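Local coordinates for protein aminoglycoside acetyltransferase meta-AAC0020 (Uncultured bacterium, PDB 5F47) that probably transfers an acetyl group from acetyl-coenzyme A to aminoglycoside antibiotics, as a GNAT-fold acetyltransferase recovered from a soil metagenome, at residues V125-D128 with A134-F137; Y75-Y80 with L86-D91. All coordinates share one frame; numbering follows the deposited sequence.

Interaction 1: residues V125-D128 with A134-F137; sequences VQAD and ALDF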
loop_
_atom_site.group_PDB
_atom_site.type_symbol
_atom_site.label_atom_id
_atom_site.label_comp_id
_atom_site.label_asym_id
_atom_site.label_seq_id
_atom_site.Cartn_x
_atom_site.Cartn_y
_atom_site.Cartn_z
ATOM N N VAL B 125 -3.808 4.810 6.304
ATOM C CA VAL B 125 -5.007 4.012 6.033
ATOM C C VAL B 125 -5.927 4.829 5.140
ATOM O O VAL B 125 -5.889 6.067 5.140
ATOM C CB VAL B 125 -5.714 3.607 7.355
ATOM C CG1 VAL B 125 -6.252 4.842 8.084
ATOM C CG2 VAL B 125 -6.859 2.615 7.100
ATOM N N GLN B 126 -6.761 4.148 4.363
ATOM C CA GLN B 126 -7.688 4.847 3.488
ATOM C C GLN B 126 -9.122 4.391 3.706
ATOM O O GLN B 126 -9.381 3.283 4.187
ATOM C CB GLN B 126 -7.264 4.648 2.039
ATOM C CG GLN B 126 -5.955 5.349 1.712
ATOM C CD GLN B 126 -4.956 4.440 1.070
ATOM O OE1 GLN B 126 -5.273 3.297 0.738
ATOM N NE2 GLN B 126 -3.736 4.929 0.893
ATOM N N ALA B 127 -10.055 5.275 3.404
ATOM C CA ALA B 127 -11.460 4.936 3.412
ATOM C C ALA B 127 -12.055 5.493 2.137
ATOM O O ALA B 127 -11.668 6.562 1.672
ATOM C CB ALA B 127 -12.182 5.498 4.644
ATOM N N ASP B 128 -12.977 4.749 1.546
ATOM C CA ASP B 128 -13.703 5.283 0.405
ATOM C C ASP B 128 -14.537 6.477 0.847
ATOM O O ASP B 128 -15.119 6.479 1.936
ATOM C CB ASP B 128 -14.591 4.205 -0.216
ATOM C CG ASP B 128 -13.791 3.025 -0.752
ATOM O OD1 ASP B 128 -12.595 3.184 -1.057
ATOM O OD2 ASP B 128 -14.372 1.928 -0.872
ATOM N N ALA B 134 -17.070 4.587 7.900
ATOM C CA ALA B 134 -15.633 4.440 8.075
ATOM C C ALA B 134 -14.964 5.791 8.265
ATOM O O ALA B 134 -14.030 5.928 9.071
ATOM C CB ALA B 134 -15.030 3.710 6.894
ATOM N N LEU B 135 -15.443 6.796 7.538
ATOM C CA LEU B 135 -14.857 8.127 7.646
ATOM C C LEU B 135 -15.062 8.698 9.045
ATOM O O LEU B 135 -14.131 9.255 9.637
ATOM C CB LEU B 135 -15.462 9.071 6.609
ATOM C CG LEU B 135 -15.144 8.734 5.151
ATOM C CD1 LEU B 135 -15.904 9.659 4.216
ATOM C CD2 LEU B 135 -13.656 8.851 4.904
ATOM N N ASP B 136 -16.267 8.558 9.585
ATOM C CA ASP B 136 -16.499 9.083 10.916
ATOM C C ASP B 136 -15.636 8.323 11.910
ATOM O O ASP B 136 -15.130 8.911 12.860
ATOM C CB ASP B 136 -17.976 9.007 11.295
ATOM C CG ASP B 136 -18.391 10.144 12.217
ATOM O OD1 ASP B 136 -18.097 11.321 11.890
ATOM O OD2 ASP B 136 -18.998 9.865 13.271
ATOM N N PHE B 137 -15.434 7.029 11.676
ATOM C CA PHE B 137 -14.576 6.242 12.554
ATOM C C PHE B 137 -13.130 6.743 12.542
ATOM O O PHE B 137 -12.557 7.023 13.611
ATOM C CB PHE B 137 -14.581 4.749 12.180
ATOM C CG PHE B 137 -13.507 3.980 12.899
ATOM C CD1 PHE B 137 -13.656 3.665 14.253
ATOM C CD2 PHE B 137 -12.308 3.683 12.264
ATOM C CE1 PHE B 137 -12.649 3.013 14.933
ATOM C CE2 PHE B 137 -11.302 3.043 12.951
ATOM C CZ PHE B 137 -11.466 2.703 14.271
#
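A127 meets both A134 and L135, and the contact is almost wholly apolar. The CB of A127 points at the helix and stands 4.0 Å from A134 CB, which points back at it. The same methyl touches one branch of L135, with A127 CB 3.7 Å from L135 CD2. The bond from CA to CB of L135 does not aim at the strand. Its CG lies anti to the carbonyl carbon (chi1 -66°), and this turns the two methyls toward the strand end. The CA atoms of A127 and A134 are 6.3 Å apart, a short spacing that two small alanine side chains permit. Y138 also packs on A127, so the helix reaches this methyl at more than one point.

The remaining contact is to the backbone. L135 CG lies 3.9 Å from D128 O, and both methyls of L135 approach the same oxygen. No hydrogen bond joins the two segments.

Residues 125-128, the end of strand 122-128, pair antiparallel with a strand of the second subunit, on whose V150 L135 also packs. D131 OD1 accepts a hydrogen bond from A134 N near the start of the helix. Strand 122-128 leads through a short connection into helix 132-138, a beta-alpha unit in the C-terminal part of the GNAT fold, with the helix packed on the strand just before it.

Interaction 2: residues Y75-Y80 with L86-D91; sequences YVLEQY and LAYIYD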
loop_
_atom_site.group_PDB
_atom_site.type_symbol
_atom_site.label_atom_id
_atom_site.label_comp_id
_atom_site.label_asym_id
_atom_site.label_seq_id
_atom_site.Cartn_x
_atom_site.Cartn_y
_atom_site.Cartn_z
ATOM N N TYR B 75 0.516 -3.857 6.199
ATOM C CA TYR B 75 1.710 -4.171 5.414
ATOM C C TYR B 75 2.822 -3.190 5.735
ATOM O O TYR B 75 2.605 -1.975 5.763
ATOM C CB TYR B 75 1.413 -4.084 3.911
ATOM C CG TYR B 75 0.430 -5.101 3.402
ATOM C CD1 TYR B 75 -0.939 -4.851 3.464
ATOM C CD2 TYR B 75 0.865 -6.292 2.846
ATOM C CE1 TYR B 75 -1.859 -5.783 2.986
ATOM C CE2 TYR B 75 -0.052 -7.243 2.356
ATOM C CZ TYR B 75 -1.415 -6.976 2.449
ATOM O OH TYR B 75 -2.331 -7.882 1.956
ATOM N N VAL B 76 4.010 -3.732 5.946
ATOM C CA VAL B 76 5.195 -2.901 6.091
ATOM C C VAL B 76 5.705 -2.494 4.714
ATOM O O VAL B 76 5.918 -3.352 3.839
ATOM C CB VAL B 76 6.280 -3.670 6.846
ATOM C CG1 VAL B 76 7.567 -2.834 6.956
ATOM C CG2 VAL B 76 5.747 -4.089 8.221
ATOM N N LEU B 77 5.891 -1.196 4.534
ATOM C CA LEU B 77 6.519 -0.674 3.322
ATOM C C LEU B 77 7.845 0.000 3.666
ATOM O O LEU B 77 7.867 1.129 4.177
ATOM C CB LEU B 77 5.587 0.319 2.625
ATOM C CG LEU B 77 4.152 -0.145 2.328
ATOM C CD1 LEU B 77 3.368 0.988 1.665
ATOM C CD2 LEU B 77 4.112 -1.420 1.471
ATOM N N GLU B 78 8.948 -0.693 3.407
ATOM C CA GLU B 78 10.266 -0.089 3.560
ATOM C C GLU B 78 10.407 1.060 2.576
ATOM O O GLU B 78 10.027 0.922 1.412
ATOM C CB GLU B 78 11.360 -1.127 3.338
ATOM C CG GLU B 78 11.361 -2.243 4.361
ATOM C CD GLU B 78 11.918 -1.833 5.715
ATOM O OE1 GLU B 78 11.643 -2.553 6.696
ATOM O OE2 GLU B 78 12.647 -0.818 5.797
ATOM N N GLN B 79 10.936 2.189 3.050
ATOM C CA GLN B 79 11.037 3.404 2.241
ATOM C C GLN B 79 12.392 3.654 1.609
ATOM O O GLN B 79 13.423 3.187 2.103
ATOM C CB GLN B 79 10.728 4.644 3.081
ATOM C CG GLN B 79 9.332 4.682 3.672
ATOM C CD GLN B 79 9.042 6.047 4.239
ATOM O OE1 GLN B 79 8.645 6.959 3.511
ATOM N NE2 GLN B 79 9.279 6.215 5.544
ATOM N N TYR B 80 12.387 4.412 0.516
ATOM C CA TYR B 80 13.627 4.943 -0.037
ATOM C C TYR B 80 13.828 6.415 0.343
ATOM O O TYR B 80 14.868 6.977 0.048
ATOM C CB TYR B 80 13.673 4.763 -1.573
ATOM C CG TYR B 80 12.361 5.060 -2.255
ATOM C CD1 TYR B 80 12.042 6.348 -2.675
ATOM C CD2 TYR B 80 11.428 4.037 -2.469
ATOM C CE1 TYR B 80 10.829 6.612 -3.291
ATOM C CE2 TYR B 80 10.214 4.297 -3.068
ATOM C CZ TYR B 80 9.925 5.580 -3.486
ATOM O OH TYR B 80 8.710 5.826 -4.089
ATOM N N LEU B 86 7.180 2.665 6.677
ATOM C CA LEU B 86 5.764 2.978 6.774
ATOM C C LEU B 86 4.997 1.701 7.065
ATOM O O LEU B 86 5.407 0.618 6.682
ATOM C CB LEU B 86 5.221 3.573 5.471
ATOM C CG LEU B 86 5.908 4.821 4.922
ATOM C CD1 LEU B 86 5.374 5.155 3.544
ATOM C CD2 LEU B 86 5.728 6.017 5.839
ATOM N N ALA B 87 3.860 1.846 7.725
ATOM C CA ALA B 87 2.884 0.771 7.775
ATOM C C ALA B 87 1.581 1.204 7.115
ATOM O O ALA B 87 1.056 2.296 7.378
ATOM C CB ALA B 87 2.639 0.348 9.207
ATOM N N TYR B 88 1.052 0.322 6.284
ATOM C CA TYR B 88 -0.169 0.535 5.518
ATOM C C TYR B 88 -1.260 -0.343 6.090
ATOM O O TYR B 88 -1.204 -1.555 5.926
ATOM C CB TYR B 88 0.097 0.151 4.053
ATOM C CG TYR B 88 -1.012 0.361 3.073
ATOM C CD1 TYR B 88 -2.106 1.162 3.355
ATOM C CD2 TYR B 88 -0.951 -0.252 1.829
ATOM C CE1 TYR B 88 -3.112 1.344 2.420
ATOM C CE2 TYR B 88 -1.944 -0.064 0.890
ATOM C CZ TYR B 88 -3.015 0.736 1.187
ATOM O OH TYR B 88 -3.991 0.916 0.245
ATOM N N ILE B 89 -2.237 0.244 6.769
ATOM C CA ILE B 89 -3.411 -0.525 7.191
ATOM C C ILE B 89 -4.292 -0.733 5.971
ATOM O O ILE B 89 -4.741 0.239 5.357
ATOM C CB ILE B 89 -4.198 0.197 8.293
ATOM C CG1 ILE B 89 -3.341 0.328 9.557
ATOM C CG2 ILE B 89 -5.495 -0.574 8.612
ATOM C CD1 ILE B 89 -3.997 1.231 10.637
ATOM N N TYR B 90 -4.526 -1.994 5.606
ATOM C CA TYR B 90 -5.251 -2.265 4.389
ATOM C C TYR B 90 -6.754 -2.446 4.621
ATOM O O TYR B 90 -7.571 -1.883 3.883
ATOM C CB TYR B 90 -4.661 -3.508 3.685
ATOM C CG TYR B 90 -5.241 -3.670 2.310
ATOM C CD1 TYR B 90 -4.748 -2.932 1.233
ATOM C CD2 TYR B 90 -6.340 -4.501 2.100
ATOM C CE1 TYR B 90 -5.328 -3.059 -0.042
ATOM C CE2 TYR B 90 -6.922 -4.628 0.839
ATOM C CZ TYR B 90 -6.413 -3.911 -0.221
ATOM O OH TYR B 90 -7.030 -4.064 -1.448
ATOM N N ASP B 91 -7.110 -3.281 5.596
ATOM C CA ASP B 91 -8.515 -3.504 5.977
ATOM C C ASP B 91 -8.692 -3.387 7.473
ATOM O O ASP B 91 -7.815 -3.761 8.225
ATOM C CB ASP B 91 -8.997 -4.901 5.571
ATOM C CG ASP B 91 -9.479 -4.989 4.147
ATOM O OD1 ASP B 91 -10.123 -4.040 3.631
ATOM O OD2 ASP B 91 -9.242 -6.064 3.542
#
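Y75 and Y88 form an antiparallel hydrogen-bonded pair. Y75 N donates to Y88 O at 2.9 Å, and Y88 N donates to Y75 O at 2.8 Å. The second bond lies in the carbonyl plane and is nearly straight (169° at the hydrogen). The Y75 and Y90 side chains lie side by side and point the same way. Y90 CB sits in the plane of the Y75 ring, at its edge, 3.7 Å from Y75 CE1. The Y75 hydroxyl bonds to E78 O of the second subunit.

V76 and A87 make the non-hydrogen-bonded pair, with CA atoms 4.7 Å apart. Their side chains lie on the other sheet face, where Y115 of helix 103-117 packs on both. V76 CA also makes a CA-H...O contact with L86 O.

L77 pairs with L86 through two more backbone bonds. L77 N reaches L86 O at 2.9 Å, and L86 N reaches L77 O at 3.0 Å. L77 CD1 touches Y88 CB at 4.1 Å.

Q79 is past the end of the strand but turns back to L86. Its side chain crosses that of L86 at about a right angle, with Q79 CD 3.4 Å from L86 CG. The chain runs extended beyond CG (chi2 -169°), which lays the amide against the leucine branches. K84 O and E121 OE2 both accept hydrogen bonds from Q79 NE2, anchoring the amide.

The whole is a beta hairpin, made of the neighbouring antiparallel strands 67-77 and 86-94 in the central sheet of the GNAT fold.

Both interactions belong to one mixed sheet, with centres about 17 Å apart. Interaction 2 comes first along the chain and joins strands 67-77 and 86-94. Interaction 1 follows, after helix 103-117, and sets helix 132-138 on strand 122-128. Strands 86-94 and 122-128 are parallel neighbours, and the two contacts touch there. Q126 OE1 and Y88 OH are 2.7 Å apart, a probable hydrogen bond, and V125 CG2 packs on I89 O. Both regions also touch the second subunit, and at 125-128 the sheet runs on across the interface. The two contacts thus lie on adjoining strands of a GNAT sheet that continues into the second subunit.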